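SAM-dependent methyltransferase (Exiguobacterium sibiricum 255-15, PDB 3D2L) is probably a class I methyltransferase that transfers the methyl group of S-adenosylmethionine to a substrate not yet identified. Local coordinates at residues P96-I100 and L126-K132; F120-A124 and E212-R216; Y206-L210 and F237-E241. All coordinates share one frame; numbering follows the deposited sequence. Where two conformers were deposited one is given.

Past the first three strands of the sheet, the chain forms strand 97-102, helix 113-126 and strand 131-138, and contact 1 closes this beta-alpha-beta unit by pairing its two parallel strands. Contact 2 opens within that loop, at 120-124 on the helix, and closes only at 212-216, so the two loops cross; the four-stranded antiparallel sheet of 150-199 lies in the interval. Contact 3 starts at 206-210, before contact 2 ends, and crosses it in turn, but follows contact 1 in series. Together they tie helices 113-126 and 203-212 to the seven-stranded sheet, L127 and F215 touching between contacts 1 and 2, and L210 and F215 between contacts 2 and 3.

Contact 1: residues P96-I100 and L126-K132; sequences PVDAI and LLTDGGK. With MG (magnesium ion), chain E.
K132 O receives one hydrogen bond from the 96-100 segment, from I100 N at 2.8 Å, nearly straight (161°) and in the carbonyl plane, and A99 CA adds a C-H...O contact to K132 O at 3.1 Å. The partner bond, K132 N to D98 O at 3.0 Å, comes in 20° out of the carbonyl plane, and the alpha carbon of G131 also leans on D98 O. These bonds fix A99 and K132 as a parallel pair. Upstream the strands part, and a water fills in: it donates to V97 O at 2.6 Å and accepts from T128 N at 2.8 Å. With its CG anti to the carbonyl carbon (chi1 -60°), L127 sends CD2 across to within 3.6 Å of V97 O, on to the alpha carbon of A99 and the CG2 methyl of V97. CD1 of I100 meets CD1 of L126 at 3.8 Å and also touches CG of L127, while V97 CG2 packs on both leucines. A type II turn from T128 to G131 reverses the chain, and at its corner D129 OD1 binds a magnesium ion at 2.3 Å; five waters complete its six ligands, one of them also donating to D129 OD2. Strand 97-102 lies between strands 36-40 and 131-138: D98 OD2 accepts from the backbone N of R36, V97 and I100 pack on A38 and I40, and helix 113-126 leads directly into L127.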
ATOM      1  N   PRO A  96      -4.190 -17.944  11.538  1.00 49.81           N
ATOM      2  CA  PRO A  96      -3.554 -18.178  10.223  1.00 48.09           C
ATOM      3  C   PRO A  96      -4.154 -17.338   9.103  1.00 41.61           C
ATOM      4  O   PRO A  96      -5.364 -16.992   9.150  1.00 42.72           O
ATOM      5  CB  PRO A  96      -3.825 -19.670   9.961  1.00 50.77           C
ATOM      6  CG  PRO A  96      -5.061 -20.005  10.788  1.00 50.93           C
ATOM      7  CD  PRO A  96      -5.020 -19.083  11.986  1.00 49.52           C
ATOM      8  N   VAL A  97      -3.325 -16.968   8.123  1.00 40.38           N
ATOM      9  CA  VAL A  97      -3.849 -16.267   6.928  1.00 37.62           C
ATOM     10  C   VAL A  97      -3.418 -16.991   5.665  1.00 34.22           C
ATOM     11  O   VAL A  97      -2.332 -17.534   5.583  1.00 31.21           O
ATOM     12  CB  VAL A  97      -3.505 -14.727   6.817  1.00 39.40           C
ATOM     13  CG1 VAL A  97      -3.876 -13.986   8.095  1.00 42.11           C
ATOM     14  CG2 VAL A  97      -2.076 -14.454   6.379  1.00 36.63           C
ATOM     15  N   ASP A  98      -4.299 -16.937   4.684  1.00 31.99           N
ATOM     16  CA  ASP A  98      -4.119 -17.543   3.396  1.00 31.28           C
ATOM     17  C   ASP A  98      -3.407 -16.637   2.430  1.00 29.90           C
ATOM     18  O   ASP A  98      -2.872 -17.119   1.447  1.00 29.25           O
ATOM     19  CB  ASP A  98      -5.487 -17.862   2.802  1.00 29.40           C
ATOM     20  CG  ASP A  98      -6.315 -18.726   3.708  1.00 35.28           C
ATOM     21  OD1 ASP A  98      -5.847 -19.830   4.018  1.00 37.35           O
ATOM     22  OD2 ASP A  98      -7.436 -18.312   4.086  1.00 33.91           O
ATOM     23  N   ALA A  99      -3.483 -15.324   2.642  1.00 29.98           N
ATOM     24  CA  ALA A  99      -2.805 -14.369   1.762  1.00 27.90           C
ATOM     25  C   ALA A  99      -2.473 -13.091   2.506  1.00 30.17           C
ATOM     26  O   ALA A  99      -3.157 -12.720   3.488  1.00 28.29           O
ATOM     27  CB  ALA A  99      -3.675 -14.041   0.493  1.00 27.43           C
ATOM     28  N   ILE A 100      -1.402 -12.447   2.049  1.00 27.98           N
ATOM     29  CA  ILE A 100      -0.980 -11.131   2.524  1.00 28.93           C
ATOM     30  C   ILE A 100      -1.017 -10.178   1.350  1.00 28.28           C
ATOM     31  O   ILE A 100      -0.493 -10.480   0.273  1.00 29.71           O
ATOM     32  CB  ILE A 100       0.454 -11.177   3.185  1.00 26.66           C
ATOM     33  CG1 ILE A 100       0.399 -11.943   4.486  1.00 29.39           C
ATOM     34  CG2 ILE A 100       1.033  -9.762   3.433  1.00 29.29           C
ATOM     35  CD1 ILE A 100       1.799 -12.279   4.980  1.00 28.03           C
ATOM     36  N   LEU A 126       4.192 -15.949   8.396  1.00 32.44           N
ATOM     37  CA  LEU A 126       2.744 -15.873   8.635  1.00 35.29           C
ATOM     38  C   LEU A 126       1.894 -16.756   7.687  1.00 35.82           C
ATOM     39  O   LEU A 126       0.745 -17.076   7.976  1.00 37.71           O
ATOM     40  CB  LEU A 126       2.290 -14.416   8.452  1.00 36.89           C
ATOM     41  CG  LEU A 126       1.166 -13.810   9.287  1.00 50.42           C
ATOM     42  CD1 LEU A 126       0.577 -12.574   8.548  1.00 48.48           C
ATOM     43  CD2 LEU A 126       0.057 -14.826   9.653  1.00 51.61           C
ATOM     44  N   LEU A 127       2.424 -17.099   6.530  1.00 32.08           N
ATOM     45  CA  LEU A 127       1.702 -17.910   5.571  1.00 31.77           C
ATOM     46  C   LEU A 127       2.133 -19.358   5.690  1.00 33.47           C
ATOM     47  O   LEU A 127       3.257 -19.651   6.090  1.00 36.46           O
ATOM     48  CB  LEU A 127       2.038 -17.425   4.145  1.00 30.90           C
ATOM     49  CG  LEU A 127       1.710 -15.985   3.767  1.00 32.24           C
ATOM     50  CD1 LEU A 127       2.505 -15.524   2.514  1.00 25.59           C
ATOM     51  CD2 LEU A 127       0.177 -15.917   3.558  1.00 20.03           C
ATOM     52  N   THR A 128       1.246 -20.287   5.350  1.00 36.99           N
ATOM     53  CA  THR A 128       1.674 -21.675   5.254  1.00 38.76           C
ATOM     54  C   THR A 128       1.779 -21.998   3.764  1.00 38.61           C
ATOM     55  O   THR A 128       1.583 -21.109   2.922  1.00 37.20           O
ATOM     56  CB  THR A 128       0.724 -22.629   5.930  1.00 42.39           C
ATOM     57  OG1 THR A 128      -0.552 -22.496   5.307  1.00 42.53           O
ATOM     58  CG2 THR A 128       0.635 -22.325   7.431  1.00 43.66           C
ATOM     59  N   ASP A 129       2.106 -23.254   3.466  1.00 38.05           N
ATOM     60  CA  ASP A 129       2.269 -23.759   2.109  1.00 38.69           C
ATOM     61  C   ASP A 129       1.064 -23.354   1.242  1.00 35.10           C
ATOM     62  O   ASP A 129      -0.096 -23.621   1.577  1.00 36.11           O
ATOM     63  CB  ASP A 129       2.476 -25.296   2.165  1.00 37.81           C
ATOM     64  CG  ASP A 129       2.641 -25.954   0.774  1.00 43.91           C
ATOM     65  OD1 ASP A 129       3.050 -25.283  -0.190  1.00 45.89           O
ATOM     66  OD2 ASP A 129       2.380 -27.182   0.654  1.00 52.04           O
ATOM     67  N   GLY A 130       1.336 -22.693   0.126  1.00 35.37           N
ATOM     68  CA  GLY A 130       0.260 -22.281  -0.762  1.00 32.33           C
ATOM     69  C   GLY A 130      -0.237 -20.873  -0.493  1.00 32.27           C
ATOM     70  O   GLY A 130      -0.907 -20.301  -1.308  1.00 32.71           O
ATOM     71  N   GLY A 131       0.122 -20.280   0.634  1.00 31.51           N
ATOM     72  CA  GLY A 131      -0.337 -18.907   0.913  1.00 30.75           C
ATOM     73  C   GLY A 131       0.247 -17.954  -0.101  1.00 28.21           C
ATOM     74  O   GLY A 131       1.359 -18.148  -0.569  1.00 31.28           O
ATOM     75  N   LYS A 132      -0.459 -16.885  -0.396  1.00 29.07           N
ATOM     76  CA  LYS A 132       0.022 -15.941  -1.383  1.00 30.65           C
ATOM     77  C   LYS A 132       0.420 -14.616  -0.790  1.00 30.73           C
ATOM     78  O   LYS A 132      -0.115 -14.215   0.231  1.00 28.12           O
ATOM     79  CB  LYS A 132      -1.037 -15.719  -2.463  1.00 33.91           C
ATOM     80  CG  LYS A 132      -1.348 -17.018  -3.250  1.00 37.73           C
ATOM     81  CD  LYS A 132      -1.545 -16.772  -4.705  1.00 49.48           C
ATOM     82  CE  LYS A 132      -1.434 -18.053  -5.509  1.00 50.16           C
ATOM     83  NZ  LYS A 132      -2.480 -19.025  -5.107  1.00 58.42           N
TER
HETATM   84 MG    MG E 243       3.124 -25.703  -2.433  1.00 40.38          MG
HETATM   85  O   HOH W   1      -1.159 -19.392   4.157  1.00 37.52           O
HETATM   86  O   HOH W   2       2.894 -27.465  -1.831  1.00 58.74           O
HETATM   87  O   HOH W   3       5.014 -25.762  -1.988  1.00 35.11           O
HETATM   88  O   HOH W   4       3.113 -26.015  -4.420  1.00 31.86           O
HETATM   89  O   HOH W   5       0.994 -25.575  -2.552  1.00 33.44           O
HETATM   90  O   HOH W   6       3.126 -23.644  -2.419  1.00 32.66           O

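Contact 2: residues F120-A124 and E212-R216; sequences FDSAA and EAGFR
The last turns of helix 113-126 pass close to the end of helix 203-212, where D121 and A213 bring their CA atoms to 5.4 Å. There the second helix stops in a Schellman motif: G214 takes a positive phi (88°), the chain swings round, and F215 starts strand 215-222. The methyl of A213 sits against the first helix, with its CB 3.6 Å from F120 CB and equally far from D121 OD1, while A124 CB rests on A213 O at 3.4 Å. A water links the two segments, donating to D121 OD1 at 2.7 Å and only weakly to A213 O. Beyond the turn, F215 turns its CG anti to the carbonyl carbon (chi1 -70°), which brings the ring up against the backbone and methyls of the 120-124 turn. The ring edge does the touching: CE2 lies 3.5 Å from F120 O, close to the plane of the ring, and CZ is near A124 N, the atom that donates the helical bond to that same F120 O. CE2 also meets A124 CB at 3.8 Å, and A123 CB reaches CZ obliquely. The F120 ring points away from this junction and packs among W209, L210 and L133. Two helices side by side on one face of the sheet, the second followed at once by the outermost strand 215-222, are consistent with a class I, Rossmann-like methyltransferase fold, whose strand order 3-2-1-4-5-7-6 this sheet has.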
ATOM      1  N   PHE A 120       9.527  -9.489   3.744  1.00 26.41           N
ATOM      2  CA  PHE A 120       9.262 -10.759   3.063  1.00 27.88           C
ATOM      3  C   PHE A 120       9.393 -11.977   3.965  1.00 24.43           C
ATOM      4  O   PHE A 120       8.575 -12.910   3.881  1.00 24.21           O
ATOM      5  CB  PHE A 120      10.112 -10.917   1.810  1.00 26.11           C
ATOM      6  CG  PHE A 120       9.812  -9.954   0.716  1.00 27.79           C
ATOM      7  CD1 PHE A 120       8.623  -9.195   0.673  1.00 29.23           C
ATOM      8  CD2 PHE A 120      10.689  -9.859  -0.362  1.00 26.71           C
ATOM      9  CE1 PHE A 120       8.383  -8.338  -0.365  1.00 24.30           C
ATOM     10  CE2 PHE A 120      10.436  -9.001  -1.426  1.00 24.51           C
ATOM     11  CZ  PHE A 120       9.284  -8.259  -1.446  1.00 29.12           C
ATOM     12  N   ASP A 121      10.438 -12.004   4.807  1.00 24.95           N
ATOM     13  CA  ASP A 121      10.587 -13.055   5.824  1.00 27.26           C
ATOM     14  C   ASP A 121       9.415 -13.097   6.787  1.00 27.40           C
ATOM     15  O   ASP A 121       8.968 -14.176   7.163  1.00 24.58           O
ATOM     16  CB  ASP A 121      11.923 -12.895   6.614  1.00 25.70           C
ATOM     17  CG  ASP A 121      13.111 -13.467   5.888  1.00 27.23           C
ATOM     18  OD1 ASP A 121      12.950 -14.029   4.774  1.00 26.61           O
ATOM     19  OD2 ASP A 121      14.244 -13.341   6.427  1.00 27.36           O
ATOM     20  N   SER A 122       8.926 -11.931   7.207  1.00 27.04           N
ATOM     21  CA  SER A 122       7.781 -11.854   8.104  0.50 27.94           C
ATOM     22  C   SER A 122       6.527 -12.431   7.427  1.00 29.70           C
ATOM     23  O   SER A 122       5.728 -13.198   8.044  1.00 27.01           O
ATOM     24  CB  SER A 122       7.597 -10.382   8.486  0.50 28.74           C
ATOM     25  OG  SER A 122       6.374 -10.140   9.099  0.50 22.57           O
ATOM     26  N   ALA A 123       6.374 -12.086   6.153  1.00 25.88           N
ATOM     27  CA  ALA A 123       5.233 -12.570   5.351  1.00 28.69           C
ATOM     28  C   ALA A 123       5.305 -14.102   5.267  1.00 28.04           C
ATOM     29  O   ALA A 123       4.296 -14.803   5.468  1.00 28.89           O
ATOM     30  CB  ALA A 123       5.241 -11.897   3.917  1.00 28.51           C
ATOM     31  N   ALA A 124       6.487 -14.632   4.997  1.00 24.26           N
ATOM     32  CA  ALA A 124       6.682 -16.067   4.849  1.00 28.21           C
ATOM     33  C   ALA A 124       6.382 -16.816   6.146  1.00 31.04           C
ATOM     34  O   ALA A 124       5.903 -17.960   6.113  1.00 33.61           O
ATOM     35  CB  ALA A 124       8.093 -16.370   4.359  1.00 23.31           C
ATOM     36  N   GLU A 212      14.651 -15.532  -2.227  1.00 27.09           N
ATOM     37  CA  GLU A 212      15.478 -15.664  -1.008  1.00 29.37           C
ATOM     38  C   GLU A 212      14.586 -15.867   0.239  1.00 29.36           C
ATOM     39  O   GLU A 212      14.930 -16.657   1.117  1.00 26.03           O
ATOM     40  CB  GLU A 212      16.425 -14.476  -0.850  1.00 28.44           C
ATOM     41  CG  GLU A 212      17.487 -14.500  -1.903  1.00 34.72           C
ATOM     42  CD  GLU A 212      18.439 -13.330  -1.872  1.00 37.29           C
ATOM     43  OE1 GLU A 212      18.082 -12.235  -1.342  1.00 38.95           O
ATOM     44  OE2 GLU A 212      19.540 -13.526  -2.440  1.00 43.09           O
ATOM     45  N   ALA A 213      13.383 -15.269   0.242  1.00 29.02           N
ATOM     46  CA  ALA A 213      12.424 -15.420   1.353  1.00 28.42           C
ATOM     47  C   ALA A 213      11.544 -16.668   1.302  1.00 27.63           C
ATOM     48  O   ALA A 213      10.654 -16.854   2.143  1.00 25.93           O
ATOM     49  CB  ALA A 213      11.562 -14.184   1.496  1.00 25.47           C
ATOM     50  N   GLY A 214      11.789 -17.533   0.327  1.00 28.08           N
ATOM     51  CA  GLY A 214      11.070 -18.805   0.218  1.00 26.02           C
ATOM     52  C   GLY A 214       9.762 -18.786  -0.563  1.00 27.21           C
ATOM     53  O   GLY A 214       8.914 -19.654  -0.343  1.00 25.91           O
ATOM     54  N   PHE A 215       9.605 -17.818  -1.466  1.00 25.04           N
ATOM     55  CA  PHE A 215       8.413 -17.688  -2.309  1.00 25.92           C
ATOM     56  C   PHE A 215       8.698 -18.114  -3.747  1.00 25.62           C
ATOM     57  O   PHE A 215       9.807 -17.975  -4.217  1.00 22.80           O
ATOM     58  CB  PHE A 215       7.903 -16.214  -2.383  1.00 22.98           C
ATOM     59  CG  PHE A 215       7.312 -15.733  -1.122  1.00 25.34           C
ATOM     60  CD1 PHE A 215       5.962 -15.949  -0.840  1.00 20.31           C
ATOM     61  CD2 PHE A 215       8.096 -15.107  -0.179  1.00 22.24           C
ATOM     62  CE1 PHE A 215       5.425 -15.512   0.339  1.00 25.63           C
ATOM     63  CE2 PHE A 215       7.548 -14.674   0.993  1.00 23.08           C
ATOM     64  CZ  PHE A 215       6.215 -14.905   1.259  1.00 28.03           C
ATOM     65  N   ARG A 216       7.678 -18.666  -4.393  1.00 27.24           N
ATOM     66  CA  ARG A 216       7.695 -18.908  -5.813  1.00 27.33           C
ATOM     67  C   ARG A 216       6.986 -17.688  -6.442  1.00 27.76           C
ATOM     68  O   ARG A 216       5.844 -17.352  -6.123  1.00 24.84           O
ATOM     69  CB  ARG A 216       6.992 -20.210  -6.189  1.00 28.77           C
ATOM     70  CG  ARG A 216       6.962 -20.451  -7.684  1.00 26.98           C
ATOM     71  CD  ARG A 216       6.442 -21.824  -8.045  1.00 29.20           C
ATOM     72  NE  ARG A 216       5.108 -22.046  -7.505  1.00 28.70           N
ATOM     73  CZ  ARG A 216       3.972 -21.678  -8.088  1.00 33.86           C
ATOM     74  NH1 ARG A 216       3.964 -21.043  -9.261  1.00 40.40           N
ATOM     75  NH2 ARG A 216       2.831 -21.954  -7.490  1.00 40.37           N
TER
HETATM   76  O   HOH W   7      12.239 -16.608   5.053  1.00 38.32           O

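Contact 3: residues Y206-L210 and F237-E241; sequences YITWL and FFVAE
Helix 203-212 packs here on strand 235-242, the reversed strand inserted between its parallel neighbours that sets the class I methyltransferase sheet apart from a classical Rossmann sheet. Because that strand is reversed, helix and strand run nearly the same way, their local axes 16° apart and 10.5 Å from each other at closest approach. Contact is made by F238 and A240, which face the helix, while V239 between them points to the other side. F238 makes most of the contact: its CE2 corner fits beside the helix, 3.8 Å from Y206 CB and 4.1 Å from I207 CG1. I207 comes to the edge of the ring, near its plane, and the two side chains cross at about a right angle. The Y206 ring is inclined at 60° to that of F238 with centroids 5.7 Å apart, an oblique pairing. One turn on, L210 spreads its two methyls over the strand, CD1 reaching F238 CD2 at 4.1 Å and CD2 reaching A240 CB at 4.2 Å. The direct contacts are all between apolar side-chain atoms; Y206 OH has a weak hydrogen bond to T200 OG1. Nearby, F238 stacks on F135 of strand 131-138, Y206 reaches V137 of the same strand, and F215 of strand 215-222 lies against A240. L210 also meets L133, V217 and F120, so the helix rests across three adjacent strands and against helix 113-126.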
ATOM      1  N   TYR A 206      13.250  -7.345  -6.777  1.00 27.65           N
ATOM      2  CA  TYR A 206      12.172  -7.855  -5.946  1.00 25.19           C
ATOM      3  C   TYR A 206      11.959  -9.378  -6.089  1.00 25.35           C
ATOM      4  O   TYR A 206      11.671 -10.039  -5.106  1.00 26.14           O
ATOM      5  CB  TYR A 206      10.841  -7.150  -6.235  1.00 26.48           C
ATOM      6  CG  TYR A 206      10.733  -5.715  -5.668  1.00 24.68           C
ATOM      7  CD1 TYR A 206      10.565  -5.498  -4.296  1.00 27.09           C
ATOM      8  CD2 TYR A 206      10.702  -4.630  -6.504  1.00 24.47           C
ATOM      9  CE1 TYR A 206      10.444  -4.211  -3.776  1.00 22.92           C
ATOM     10  CE2 TYR A 206      10.544  -3.348  -6.017  1.00 27.50           C
ATOM     11  CZ  TYR A 206      10.419  -3.136  -4.648  1.00 26.69           C
ATOM     12  OH  TYR A 206      10.279  -1.866  -4.166  1.00 27.13           O
ATOM     13  N   ILE A 207      12.029  -9.896  -7.307  1.00 25.22           N
ATOM     14  CA  ILE A 207      11.912 -11.347  -7.602  1.00 25.70           C
ATOM     15  C   ILE A 207      13.006 -12.090  -6.844  1.00 26.78           C
ATOM     16  O   ILE A 207      12.748 -13.098  -6.241  1.00 25.50           O
ATOM     17  CB  ILE A 207      12.043 -11.648  -9.129  1.00 26.29           C
ATOM     18  CG1 ILE A 207      10.823 -11.110  -9.922  1.00 27.12           C
ATOM     19  CG2 ILE A 207      12.209 -13.178  -9.393  1.00 24.57           C
ATOM     20  CD1 ILE A 207      11.091 -10.948 -11.494  1.00 24.09           C
ATOM     21  N   THR A 208      14.233 -11.578  -6.862  1.00 23.57           N
ATOM     22  CA  THR A 208      15.332 -12.230  -6.132  1.00 26.94           C
ATOM     23  C   THR A 208      15.088 -12.325  -4.642  1.00 25.42           C
ATOM     24  O   THR A 208      15.322 -13.349  -4.029  1.00 25.87           O
ATOM     25  CB  THR A 208      16.662 -11.473  -6.379  1.00 25.45           C
ATOM     26  OG1 THR A 208      16.990 -11.611  -7.756  1.00 31.43           O
ATOM     27  CG2 THR A 208      17.780 -12.068  -5.546  1.00 32.19           C
ATOM     28  N   TRP A 209      14.645 -11.227  -4.051  1.00 25.74           N
ATOM     29  CA  TRP A 209      14.332 -11.185  -2.643  1.00 23.07           C
ATOM     30  C   TRP A 209      13.202 -12.100  -2.300  1.00 23.55           C
ATOM     31  O   TRP A 209      13.250 -12.755  -1.266  1.00 24.13           O
ATOM     32  CB  TRP A 209      14.002  -9.747  -2.193  1.00 23.87           C
ATOM     33  CG  TRP A 209      15.185  -8.783  -2.179  1.00 22.37           C
ATOM     34  CD1 TRP A 209      16.494  -9.094  -1.956  1.00 28.42           C
ATOM     35  CD2 TRP A 209      15.133  -7.364  -2.317  1.00 24.99           C
ATOM     36  NE1 TRP A 209      17.265  -7.952  -1.987  1.00 23.46           N
ATOM     37  CE2 TRP A 209      16.446  -6.878  -2.191  1.00 27.19           C
ATOM     38  CE3 TRP A 209      14.098  -6.456  -2.571  1.00 24.37           C
ATOM     39  CZ2 TRP A 209      16.747  -5.529  -2.316  1.00 29.68           C
ATOM     40  CZ3 TRP A 209      14.387  -5.131  -2.662  1.00 29.76           C
ATOM     41  CH2 TRP A 209      15.690  -4.668  -2.522  1.00 26.94           C
ATOM     42  N   LEU A 210      12.162 -12.130  -3.131  1.00 23.19           N
ATOM     43  CA  LEU A 210      11.056 -13.060  -2.916  1.00 23.18           C
ATOM     44  C   LEU A 210      11.544 -14.511  -2.875  1.00 24.54           C
ATOM     45  O   LEU A 210      11.175 -15.246  -1.981  1.00 27.44           O
ATOM     46  CB  LEU A 210       9.963 -12.899  -3.966  1.00 24.45           C
ATOM     47  CG  LEU A 210       9.069 -11.658  -3.777  1.00 25.55           C
ATOM     48  CD1 LEU A 210       8.286 -11.341  -5.072  1.00 22.88           C
ATOM     49  CD2 LEU A 210       8.159 -11.794  -2.514  1.00 26.35           C
ATOM     50  N   PHE A 237       2.848  -5.217 -10.545  1.00 27.97           N
ATOM     51  CA  PHE A 237       2.121  -6.086  -9.646  1.00 27.25           C
ATOM     52  C   PHE A 237       2.833  -7.410  -9.548  1.00 27.40           C
ATOM     53  O   PHE A 237       3.239  -7.970 -10.558  1.00 26.66           O
ATOM     54  CB  PHE A 237       0.678  -6.290 -10.166  1.00 28.77           C
ATOM     55  CG  PHE A 237      -0.131  -5.021 -10.195  1.00 27.12           C
ATOM     56  CD1 PHE A 237       0.130  -4.044 -11.139  1.00 30.52           C
ATOM     57  CD2 PHE A 237      -1.155  -4.805  -9.286  1.00 32.47           C
ATOM     58  CE1 PHE A 237      -0.599  -2.855 -11.157  1.00 29.61           C
ATOM     59  CE2 PHE A 237      -1.891  -3.613  -9.313  1.00 29.89           C
ATOM     60  CZ  PHE A 237      -1.606  -2.651 -10.261  1.00 28.95           C
ATOM     61  N   PHE A 238       2.979  -7.911  -8.321  1.00 27.37           N
ATOM     62  CA  PHE A 238       3.654  -9.194  -8.064  1.00 25.27           C
ATOM     63  C   PHE A 238       2.723 -10.128  -7.351  1.00 25.95           C
ATOM     64  O   PHE A 238       2.050  -9.722  -6.406  1.00 27.18           O
ATOM     65  CB  PHE A 238       4.828  -9.003  -7.129  1.00 26.41           C
ATOM     66  CG  PHE A 238       5.953  -8.254  -7.736  1.00 22.72           C
ATOM     67  CD1 PHE A 238       5.874  -6.876  -7.887  1.00 27.10           C
ATOM     68  CD2 PHE A 238       7.080  -8.917  -8.140  1.00 25.91           C
ATOM     69  CE1 PHE A 238       6.930  -6.175  -8.470  1.00 26.21           C
ATOM     70  CE2 PHE A 238       8.140  -8.221  -8.721  1.00 28.06           C
ATOM     71  CZ  PHE A 238       8.041  -6.869  -8.893  1.00 24.87           C
ATOM     72  N   VAL A 239       2.739 -11.391  -7.759  1.00 28.50           N
ATOM     73  CA  VAL A 239       1.978 -12.434  -7.098  1.00 25.93           C
ATOM     74  C   VAL A 239       3.018 -13.476  -6.809  1.00 28.10           C
ATOM     75  O   VAL A 239       3.745 -13.912  -7.727  1.00 27.12           O
ATOM     76  CB  VAL A 239       0.832 -13.042  -7.984  1.00 24.70           C
ATOM     77  CG1 VAL A 239       0.043 -14.125  -7.189  1.00 27.95           C
ATOM     78  CG2 VAL A 239      -0.105 -11.935  -8.470  1.00 27.76           C
ATOM     79  N   ALA A 240       3.107 -13.871  -5.537  1.00 29.67           N
ATOM     80  CA  ALA A 240       4.094 -14.878  -5.091  1.00 29.86           C
ATOM     81  C   ALA A 240       3.407 -15.874  -4.174  1.00 28.68           C
ATOM     82  O   ALA A 240       2.402 -15.552  -3.522  1.00 30.38           O
ATOM     83  CB  ALA A 240       5.292 -14.208  -4.384  1.00 26.48           C
ATOM     84  N   GLU A 241       3.916 -17.104  -4.139  1.00 27.60           N
ATOM     85  CA  GLU A 241       3.316 -18.125  -3.295  1.00 28.60           C
ATOM     86  C   GLU A 241       4.359 -18.797  -2.400  1.00 28.85           C
ATOM     87  O   GLU A 241       5.459 -19.107  -2.835  1.00 25.94           O
ATOM     88  CB  GLU A 241       2.632 -19.146  -4.180  1.00 28.33           C
ATOM     89  CG  GLU A 241       2.008 -20.278  -3.446  1.00 29.02           C
ATOM     90  CD  GLU A 241       1.325 -21.205  -4.384  1.00 34.17           C
ATOM     91  OE1 GLU A 241       0.463 -20.711  -5.141  1.00 37.93           O
ATOM     92  OE2 GLU A 241       1.651 -22.408  -4.366  1.00 38.05           O
TER